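PDB 3CRJ: transcription regulator from Haloarcula marismortui ATCC 43049, which probably binds DNA at regulatory sites and acts as a transcriptional repressor, as members of the TetR family generally do. Local coordinates for residues Thr36-Ala41 with Lys46-Val51; Ser13-Glu18 with His52-Thr57; Ala22-Leu27 with Ala63-Tyr68. All coordinates share one frame; numbering follows the deposited sequence.

Contact 1. Residues Thr36-Ala41 with Lys46-Val51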
loop_
_atom_site.group_PDB
_atom_site.type_symbol
_atom_site.label_atom_id
_atom_site.label_comp_id
_atom_site.label_asym_id
_atom_site.label_seq_id
_atom_site.Cartn_x
_atom_site.Cartn_y
_atom_site.Cartn_z
ATOM N N THR A 36 1.685 -16.926 16.558
ATOM C CA THR A 36 1.102 -17.237 17.856
ATOM C C THR A 36 2.150 -16.945 18.925
ATOM O O THR A 36 3.326 -17.237 18.742
ATOM C CB THR A 36 0.668 -18.732 17.976
ATOM O OG1 THR A 36 1.822 -19.586 17.996
ATOM C CG2 THR A 36 -0.239 -19.144 16.843
ATOM N N ILE A 37 1.728 -16.371 20.043
ATOM C CA ILE A 37 2.572 -16.328 21.237
ATOM C C ILE A 37 3.444 -17.604 21.296
ATOM O O ILE A 37 4.671 -17.537 21.446
ATOM C CB ILE A 37 1.705 -16.220 22.504
ATOM C CG1 ILE A 37 0.740 -15.022 22.417
ATOM C CG2 ILE A 37 2.567 -16.198 23.768
ATOM C CD1 ILE A 37 1.373 -13.665 22.685
ATOM N N GLN A 38 2.813 -18.762 21.118
ATOM C CA GLN A 38 3.548 -19.992 21.192
ATOM C C GLN A 38 4.767 -19.969 20.280
ATOM O O GLN A 38 5.875 -20.341 20.698
ATOM C CB GLN A 38 2.668 -21.179 20.852
ATOM C CG GLN A 38 3.403 -22.495 21.010
ATOM C CD GLN A 38 4.346 -22.506 22.234
ATOM O OE1 GLN A 38 5.581 -22.509 22.078
ATOM N NE2 GLN A 38 3.769 -22.495 23.452
ATOM N N ARG A 39 4.568 -19.534 19.039
ATOM C CA ARG A 39 5.642 -19.593 18.057
ATOM C C ARG A 39 6.701 -18.545 18.375
ATOM O O ARG A 39 7.905 -18.814 18.302
ATOM C CB ARG A 39 5.097 -19.473 16.639
ATOM C CG ARG A 39 4.650 -20.822 16.095
ATOM C CD ARG A 39 3.659 -20.647 14.985
ATOM N NE ARG A 39 2.994 -21.904 14.651
ATOM C CZ ARG A 39 2.499 -22.189 13.448
ATOM N NH1 ARG A 39 2.590 -21.316 12.458
ATOM N NH2 ARG A 39 1.921 -23.350 13.220
ATOM N N ILE A 40 6.235 -17.366 18.773
ATOM C CA ILE A 40 7.088 -16.378 19.405
ATOM C C ILE A 40 7.898 -17.027 20.529
ATOM O O ILE A 40 9.127 -16.972 20.522
ATOM C CB ILE A 40 6.254 -15.237 19.955
ATOM C CG1 ILE A 40 5.475 -14.588 18.810
ATOM C CG2 ILE A 40 7.143 -14.255 20.720
ATOM C CD1 ILE A 40 4.588 -13.438 19.237
ATOM N N ALA A 41 7.216 -17.676 21.467
ATOM C CA ALA A 41 7.919 -18.305 22.573
ATOM C C ALA A 41 8.934 -19.330 22.104
ATOM O O ALA A 41 10.045 -19.356 22.612
ATOM C CB ALA A 41 6.957 -18.921 23.546
ATOM N N LYS A 46 12.297 -19.564 25.660
ATOM C CA LYS A 46 11.689 -19.724 26.970
ATOM C C LYS A 46 10.237 -20.174 26.888
ATOM O O LYS A 46 9.642 -20.167 25.820
ATOM C CB LYS A 46 11.803 -18.431 27.777
ATOM C CG LYS A 46 13.029 -18.370 28.683
ATOM C CD LYS A 46 14.103 -17.467 28.097
ATOM C CE LYS A 46 15.216 -17.189 29.128
ATOM N NZ LYS A 46 15.957 -15.909 28.832
ATOM N N SER A 47 9.704 -20.610 28.026
ATOM C CA SER A 47 8.285 -20.890 28.235
ATOM C C SER A 47 7.330 -19.863 27.621
ATOM O O SER A 47 7.651 -18.679 27.509
ATOM C CB SER A 47 8.014 -20.940 29.732
ATOM O OG SER A 47 6.652 -20.661 29.988
ATOM N N THR A 48 6.134 -20.326 27.268
ATOM C CA THR A 48 5.098 -19.453 26.738
ATOM C C THR A 48 4.730 -18.358 27.756
ATOM O O THR A 48 4.541 -17.213 27.395
ATOM C CB THR A 48 3.876 -20.272 26.236
ATOM O OG1 THR A 48 3.020 -19.433 25.469
ATOM C CG2 THR A 48 3.081 -20.829 27.345
ATOM N N ALA A 49 4.702 -18.714 29.028
ATOM C CA ALA A 49 4.389 -17.793 30.111
ATOM C C ALA A 49 5.486 -16.764 30.360
ATOM O O ALA A 49 5.261 -15.766 31.033
ATOM C CB ALA A 49 4.100 -18.578 31.404
ATOM N N ALA A 50 6.682 -17.014 29.855
ATOM C CA ALA A 50 7.724 -16.002 29.936
ATOM C C ALA A 50 7.453 -14.840 28.948
ATOM O O ALA A 50 7.921 -13.728 29.170
ATOM C CB ALA A 50 9.098 -16.618 29.716
ATOM N N VAL A 51 6.701 -15.087 27.876
ATOM C CA VAL A 51 6.192 -13.984 27.072
ATOM C C VAL A 51 4.891 -13.385 27.626
ATOM O O VAL A 51 4.744 -12.161 27.649
ATOM C CB VAL A 51 6.198 -14.252 25.505
ATOM C CG1 VAL A 51 6.711 -15.628 25.160
ATOM C CG2 VAL A 51 4.851 -13.915 24.824
#

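Contact 2. Residues Ser13-Glu18 with His52-Thr57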
loop_
_atom_site.group_PDB
_atom_site.type_symbol
_atom_site.label_atom_id
_atom_site.label_comp_id
_atom_site.label_asym_id
_atom_site.label_seq_id
_atom_site.Cartn_x
_atom_site.Cartn_y
_atom_site.Cartn_z
ATOM N N SER A 13 14.199 -4.445 30.200
ATOM C CA SER A 13 14.529 -4.093 28.815
ATOM C C SER A 13 15.177 -5.264 28.063
ATOM O O SER A 13 14.982 -5.424 26.857
ATOM C CB SER A 13 15.464 -2.883 28.794
ATOM O OG SER A 13 16.669 -3.167 29.483
ATOM N N ASP A 14 15.948 -6.065 28.799
ATOM C CA ASP A 14 16.705 -7.190 28.254
ATOM C C ASP A 14 15.763 -8.264 27.717
ATOM O O ASP A 14 15.980 -8.798 26.631
ATOM C CB ASP A 14 17.646 -7.782 29.322
ATOM C CG ASP A 14 18.591 -6.738 29.947
ATOM O OD1 ASP A 14 19.310 -7.087 30.913
ATOM O OD2 ASP A 14 18.618 -5.572 29.487
ATOM N N GLN A 15 14.719 -8.561 28.488
ATOM C CA GLN A 15 13.673 -9.509 28.092
ATOM C C GLN A 15 12.804 -9.005 26.946
ATOM O O GLN A 15 12.453 -9.761 26.041
ATOM C CB GLN A 15 12.773 -9.813 29.290
ATOM C CG GLN A 15 13.000 -11.151 29.966
ATOM C CD GLN A 15 14.437 -11.368 30.354
ATOM O OE1 GLN A 15 15.260 -11.768 29.525
ATOM N NE2 GLN A 15 14.749 -11.121 31.618
ATOM N N THR A 16 12.431 -7.733 27.019
ATOM C CA THR A 16 11.641 -7.073 25.995
ATOM C C THR A 16 12.359 -7.201 24.639
ATOM O O THR A 16 11.790 -7.723 23.675
ATOM C CB THR A 16 11.395 -5.593 26.414
ATOM O OG1 THR A 16 10.766 -5.567 27.703
ATOM C CG2 THR A 16 10.516 -4.856 25.425
ATOM N N GLU A 17 13.620 -6.768 24.597
ATOM C CA GLU A 17 14.474 -6.843 23.410
ATOM C C GLU A 17 14.631 -8.258 22.835
ATOM O O GLU A 17 14.422 -8.476 21.638
ATOM C CB GLU A 17 15.842 -6.263 23.738
ATOM C CG GLU A 17 16.016 -4.805 23.366
ATOM C CD GLU A 17 16.888 -4.636 22.133
ATOM O OE1 GLU A 17 16.769 -5.463 21.210
ATOM O OE2 GLU A 17 17.703 -3.689 22.092
ATOM N N GLU A 18 15.005 -9.213 23.683
ATOM C CA GLU A 18 15.075 -10.614 23.284
ATOM C C GLU A 18 13.731 -11.088 22.753
ATOM O O GLU A 18 13.690 -11.859 21.788
ATOM C CB GLU A 18 15.450 -11.504 24.465
ATOM C CG GLU A 18 16.913 -11.774 24.671
ATOM C CD GLU A 18 17.108 -12.923 25.635
ATOM O OE1 GLU A 18 16.896 -14.079 25.214
ATOM O OE2 GLU A 18 17.446 -12.689 26.813
ATOM N N HIS A 52 3.971 -14.218 28.118
ATOM C CA HIS A 52 2.734 -13.682 28.725
ATOM C C HIS A 52 2.971 -12.855 29.981
ATOM O O HIS A 52 2.069 -12.147 30.459
ATOM C CB HIS A 52 1.704 -14.768 28.995
ATOM C CG HIS A 52 0.881 -15.108 27.798
ATOM N ND1 HIS A 52 0.566 -16.404 27.450
ATOM C CD2 HIS A 52 0.324 -14.319 26.855
ATOM C CE1 HIS A 52 -0.154 -16.401 26.345
ATOM N NE2 HIS A 52 -0.309 -15.147 25.959
ATOM N N TYR A 53 4.189 -12.944 30.508
ATOM C CA TYR A 53 4.624 -12.091 31.604
ATOM C C TYR A 53 4.620 -10.615 31.180
ATOM O O TYR A 53 4.297 -9.747 31.976
ATOM C CB TYR A 53 6.009 -12.528 32.105
ATOM C CG TYR A 53 6.542 -11.734 33.282
ATOM C CD1 TYR A 53 7.326 -10.602 33.081
ATOM C CD2 TYR A 53 6.276 -12.121 34.593
ATOM C CE1 TYR A 53 7.828 -9.866 34.157
ATOM C CE2 TYR A 53 6.772 -11.394 35.670
ATOM C CZ TYR A 53 7.544 -10.266 35.441
ATOM O OH TYR A 53 8.040 -9.535 36.493
ATOM N N TYR A 54 4.957 -10.349 29.922
ATOM C CA TYR A 54 5.050 -8.984 29.424
ATOM C C TYR A 54 3.876 -8.571 28.558
ATOM O O TYR A 54 3.484 -7.408 28.562
ATOM C CB TYR A 54 6.357 -8.789 28.660
ATOM C CG TYR A 54 7.563 -9.009 29.532
ATOM C CD1 TYR A 54 8.005 -8.013 30.401
ATOM C CD2 TYR A 54 8.254 -10.216 29.505
ATOM C CE1 TYR A 54 9.107 -8.206 31.212
ATOM C CE2 TYR A 54 9.354 -10.424 30.311
ATOM C CZ TYR A 54 9.780 -9.410 31.166
ATOM O OH TYR A 54 10.874 -9.610 31.986
ATOM N N TYR A 55 3.329 -9.517 27.806
ATOM C CA TYR A 55 2.213 -9.248 26.911
ATOM C C TYR A 55 1.109 -10.290 27.075
ATOM O O TYR A 55 1.385 -11.490 27.222
ATOM C CB TYR A 55 2.706 -9.202 25.472
ATOM C CG TYR A 55 3.963 -8.382 25.315
ATOM C CD1 TYR A 55 3.922 -6.987 25.365
ATOM C CD2 TYR A 55 5.193 -9.000 25.136
ATOM C CE1 TYR A 55 5.065 -6.233 25.237
ATOM C CE2 TYR A 55 6.350 -8.253 25.002
ATOM C CZ TYR A 55 6.275 -6.872 25.058
ATOM O OH TYR A 55 7.417 -6.134 24.930
ATOM N N ASP A 56 -0.136 -9.830 27.044
ATOM C CA ASP A 56 -1.278 -10.696 27.302
ATOM C C ASP A 56 -1.842 -11.262 26.009
ATOM O O ASP A 56 -2.503 -12.301 26.010
ATOM C CB ASP A 56 -2.340 -9.906 28.059
ATOM C CG ASP A 56 -1.763 -8.649 28.702
ATOM O OD1 ASP A 56 -2.030 -8.408 29.910
ATOM O OD2 ASP A 56 -1.011 -7.919 27.982
ATOM N N THR A 57 -1.554 -10.584 24.904
ATOM C CA THR A 57 -2.129 -10.911 23.625
ATOM C C THR A 57 -1.082 -10.823 22.555
ATOM O O THR A 57 -0.111 -10.066 22.683
ATOM C CB THR A 57 -3.209 -9.907 23.294
ATOM O OG1 THR A 57 -4.159 -9.914 24.359
ATOM C CG2 THR A 57 -3.922 -10.262 21.988
#

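Contact 3. Residues Ala22-Leu27 with Ala63-Tyr68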
loop_
_atom_site.group_PDB
_atom_site.type_symbol
_atom_site.label_atom_id
_atom_site.label_comp_id
_atom_site.label_asym_id
_atom_site.label_seq_id
_atom_site.Cartn_x
_atom_site.Cartn_y
_atom_site.Cartn_z
ATOM N N ALA A 22 12.749 -12.267 18.917
ATOM C CA ALA A 22 12.011 -13.496 18.654
ATOM C C ALA A 22 10.843 -13.182 17.738
ATOM O O ALA A 22 10.622 -13.885 16.743
ATOM C CB ALA A 22 11.509 -14.109 19.938
ATOM N N THR A 23 10.111 -12.114 18.070
ATOM C CA THR A 23 8.954 -11.672 17.294
ATOM C C THR A 23 9.328 -11.449 15.838
ATOM O O THR A 23 8.763 -12.097 14.942
ATOM C CB THR A 23 8.354 -10.416 17.887
ATOM O OG1 THR A 23 8.311 -10.573 19.300
ATOM C CG2 THR A 23 6.939 -10.202 17.370
ATOM N N TYR A 24 10.301 -10.573 15.609
ATOM C CA TYR A 24 10.832 -10.402 14.284
ATOM C C TYR A 24 11.021 -11.763 13.614
ATOM O O TYR A 24 10.474 -11.982 12.535
ATOM C CB TYR A 24 12.145 -9.644 14.313
ATOM C CG TYR A 24 12.823 -9.594 12.976
ATOM C CD1 TYR A 24 12.692 -8.487 12.149
ATOM C CD2 TYR A 24 13.614 -10.652 12.539
ATOM C CE1 TYR A 24 13.335 -8.436 10.898
ATOM C CE2 TYR A 24 14.259 -10.623 11.294
ATOM C CZ TYR A 24 14.110 -9.519 10.480
ATOM O OH TYR A 24 14.742 -9.498 9.259
ATOM N N ARG A 25 11.764 -12.677 14.253
ATOM C CA ARG A 25 12.108 -13.961 13.620
ATOM C C ARG A 25 10.877 -14.789 13.308
ATOM O O ARG A 25 10.810 -15.435 12.266
ATOM C CB ARG A 25 13.094 -14.778 14.455
ATOM C CG ARG A 25 14.545 -14.299 14.376
ATOM C CD ARG A 25 15.487 -15.341 14.954
ATOM N NE ARG A 25 15.246 -15.638 16.374
ATOM C CZ ARG A 25 15.613 -14.857 17.393
ATOM N NH1 ARG A 25 16.252 -13.713 17.177
ATOM N NH2 ARG A 25 15.341 -15.219 18.638
ATOM N N ALA A 26 9.892 -14.729 14.188
ATOM C CA ALA A 26 8.719 -15.580 14.097
ATOM C C ALA A 26 7.763 -15.050 13.022
ATOM O O ALA A 26 7.241 -15.831 12.185
ATOM C CB ALA A 26 8.039 -15.660 15.441
ATOM N N LEU A 27 7.582 -13.724 13.025
ATOM C CA LEU A 27 6.919 -13.017 11.919
ATOM C C LEU A 27 7.584 -13.276 10.565
ATOM O O LEU A 27 6.880 -13.536 9.601
ATOM C CB LEU A 27 6.888 -11.518 12.161
ATOM C CG LEU A 27 5.684 -10.867 12.804
ATOM C CD1 LEU A 27 5.871 -9.392 12.644
ATOM C CD2 LEU A 27 4.373 -11.293 12.171
ATOM N N ALA A 63 1.692 -4.556 18.902
ATOM C CA ALA A 63 1.677 -3.107 19.008
ATOM C C ALA A 63 3.062 -2.691 19.473
ATOM O O ALA A 63 3.684 -1.807 18.875
ATOM C CB ALA A 63 0.610 -2.627 19.965
ATOM N N ALA A 64 3.551 -3.370 20.513
ATOM C CA ALA A 64 4.926 -3.185 21.005
ATOM C C ALA A 64 5.967 -3.366 19.882
ATOM O O ALA A 64 6.883 -2.549 19.753
ATOM C CB ALA A 64 5.206 -4.117 22.163
ATOM N N PHE A 65 5.792 -4.407 19.057
ATOM C CA PHE A 65 6.709 -4.697 17.961
ATOM C C PHE A 65 6.716 -3.584 16.920
ATOM O O PHE A 65 7.767 -3.254 16.366
ATOM C CB PHE A 65 6.410 -6.050 17.303
ATOM C CG PHE A 65 7.408 -6.439 16.234
ATOM C CD1 PHE A 65 8.683 -6.897 16.579
ATOM C CD2 PHE A 65 7.086 -6.331 14.886
ATOM C CE1 PHE A 65 9.614 -7.244 15.591
ATOM C CE2 PHE A 65 8.019 -6.678 13.885
ATOM C CZ PHE A 65 9.282 -7.130 14.246
ATOM N N LEU A 66 5.558 -2.993 16.645
ATOM C CA LEU A 66 5.563 -1.805 15.815
ATOM C C LEU A 66 6.398 -0.687 16.473
ATOM O O LEU A 66 7.318 -0.140 15.843
ATOM C CB LEU A 66 4.144 -1.373 15.461
ATOM C CG LEU A 66 3.474 -2.342 14.463
ATOM C CD1 LEU A 66 2.003 -2.019 14.253
ATOM C CD2 LEU A 66 4.193 -2.373 13.147
ATOM N N ASP A 67 6.128 -0.402 17.751
ATOM C CA ASP A 67 6.874 0.631 18.495
ATOM C C ASP A 67 8.364 0.387 18.415
ATOM O O ASP A 67 9.158 1.326 18.262
ATOM C CB ASP A 67 6.449 0.678 19.960
ATOM C CG ASP A 67 4.999 1.079 20.132
ATOM O OD1 ASP A 67 4.431 0.729 21.187
ATOM O OD2 ASP A 67 4.428 1.739 19.216
ATOM N N TYR A 68 8.715 -0.894 18.499
ATOM C CA TYR A 68 10.083 -1.347 18.359
ATOM C C TYR A 68 10.660 -1.010 16.987
ATOM O O TYR A 68 11.746 -0.467 16.912
ATOM C CB TYR A 68 10.161 -2.840 18.675
ATOM C CG TYR A 68 11.435 -3.531 18.307
ATOM C CD1 TYR A 68 12.532 -3.513 19.159
ATOM C CD2 TYR A 68 11.530 -4.255 17.115
ATOM C CE1 TYR A 68 13.717 -4.191 18.818
ATOM C CE2 TYR A 68 12.695 -4.919 16.753
ATOM C CZ TYR A 68 13.791 -4.891 17.602
ATOM O OH TYR A 68 14.950 -5.562 17.245
#

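Contact 1. Residues Thr36-Ala41 with Lys46-Val51
I37, Q38 and A41 of helix 37-44 meet T48 and V51 of helix 48-52 across the turn of a predicted helix-turn-helix motif, the DNA-reading unit of TetR-family proteins. T36 is at the N-cap position, and its OG1 accepts a capping bond of 2.9 Å from N of R39. I37 follows with its side chain directed at the other helix. With CG1 lying beside the backbone N (chi1 -54°), the branch methyl CG2 stands trans to that nitrogen and reaches V51. It packs on CG2 of V51 at 3.4 Å, and it also comes 3.7 Å from OG1 of T48, whose side chain runs roughly perpendicular to that of I37. Q38 starts out away from the partner, but a bend at its second torsion (chi2 38°) brings the amide back, and NE2 lies 3.6 Å from CB of T48. This is packing at the exposed margin of the interface. A41 comes last and sits where the backbones are nearest, its CA 5.2 Å from the CA of T48. Its small CB fits between the T48 backbone and CG1 of V51, 3.7 Å from the latter. V51 thus divides its methyls, CG2 on I37 and CG1 on A41. S47 caps helix 48-52, its OG accepting from N of A49. As in relatives, helix 48-52 is probably the recognition helix, and this small, mostly apolar seam joins it to helix 37-44. Behind the seam the two longer helices close the core: I37, I40 and V51 all touch L61 of helix 58-78, while I40 rests on T23 and V51 on I19 of helix 12-30.

Contact 2. Residues Ser13-Glu18 with His52-Thr57
Q15 and T16 on helix 12-30 receive the side chains of Y54 and Y55, two consecutive tyrosines that follow the second helix of the predicted helix-turn-helix and belong to the link leading into helix 58-78. The contact is small, lies near the surface, and is made by side chains alone, the nearest backbones (T16 and Y54) being 7.7 Å apart from CA to CA.

Packing against the tyrosine rings comes first. The phenol end of Y54 runs obliquely against the aliphatic part of Q15, with CB of Q15 3.6 Å from the ring atom CZ. The Q15 chain then bends at chi2 (53°), which turns its amide off along another course, its plane 50° from that of the ring. Within the loop, CD1 of Y53 lies over the centre of the Y54 ring, and CB of Y54 in turn sits above one face of Y55. F12, one turn before Q15 and T16, meets the Y54 ring edge-to-face. Cutting Y54 back to an alanine would probably strip CB and CG of Q15 of this aromatic cover and cost F12 its T-shaped partner.

Polar atoms bond elsewhere or meet carbon. T16 turns OG1 back along its own helix, where it is hydrogen-bonded to O of F12, and CG2, trans to the backbone N (chi1 -56°), faces the loop. What meets the hydroxyl of Y55 is therefore a methyl, with CG2 of T16 3.4 Å from OH of Y55. The hydroxyl of Y54 likewise finds carbon on Q15, its OH lying 3.3 Å from both CB and CG of that residue.

Contact 3. Residues Ala22-Leu27 with Ala63-Tyr68
F65 points its ring from helix 58-78 into the flank of helix 12-30, where T23, Y24 and L27 receive it. Its CG lies trans to the backbone N (chi1 -175°), which carries the ring out across the gap between two helices whose local axes pass 11.0 Å apart. Those axes cross at -104°, close to perpendicular, and at that spacing a single large side chain does nearly all the bridging.

The three receivers are turned differently against the ring. T23 and F65 run alongside each other in antiparallel sense: CG2 of T23 forms an off-centre CH-pi contact, 4.3 Å from the ring centroid and 30° from its normal, and CB touches CD1 nearby. The same rotamer that puts the methyl over F65 turns OG1 of T23 to O of I19, one turn back, where it is hydrogen-bonded. Y24 takes the outer end of F65 against its backbone and CB rather than in a stack of rings. CE1 of F65 comes 3.4 Å from N of Y24 and 3.7 Å from its CB, while CZ lies at the edge of the tyrosine ring, near its plane. L27, one helical turn beyond T23, reaches F65 from the opposite direction and sets CD1 3.7 Å from CE2, obliquely to the ring; this is across from the CD1 rim where T23 lies, but on the same side of the ring plane. Between side chains the contact is apolar.

In TetR-family proteins the helix corresponding to 58-78 joins the DNA-binding domain to the regulatory one, and F65 marks where it crosses helix 12-30. M20 of helix 12-30 adds to the cover on F65. Beyond the crossing, helix 104-115 packs L106 on Y24 and A109 on L27, and D67 forms a salt bridge with R126 of helix 121-148.

Overall arrangement
All three contacts lie in what is probably the DNA-binding domain, and depth separates them. Contact 3 is the buried one, a largely apolar crossing of helices 12-30 and 58-78 nearest the centre of the chain. Contact 1 is partly buried, with methyl packing inside and polar side chains at its margin. Contact 2 lies near the surface, where tyrosine hydroxyls meet aliphatic carbons. Contacts 2 and 3 share helix 12-30, and contact 1 is nested in sequence within the loop each of them closes. They also touch in space: the Y55 ring packs on A64 and I40 reaches A22 and A26, so the helix-turn-helix rests on both long helices; within it, I37 lies against H52.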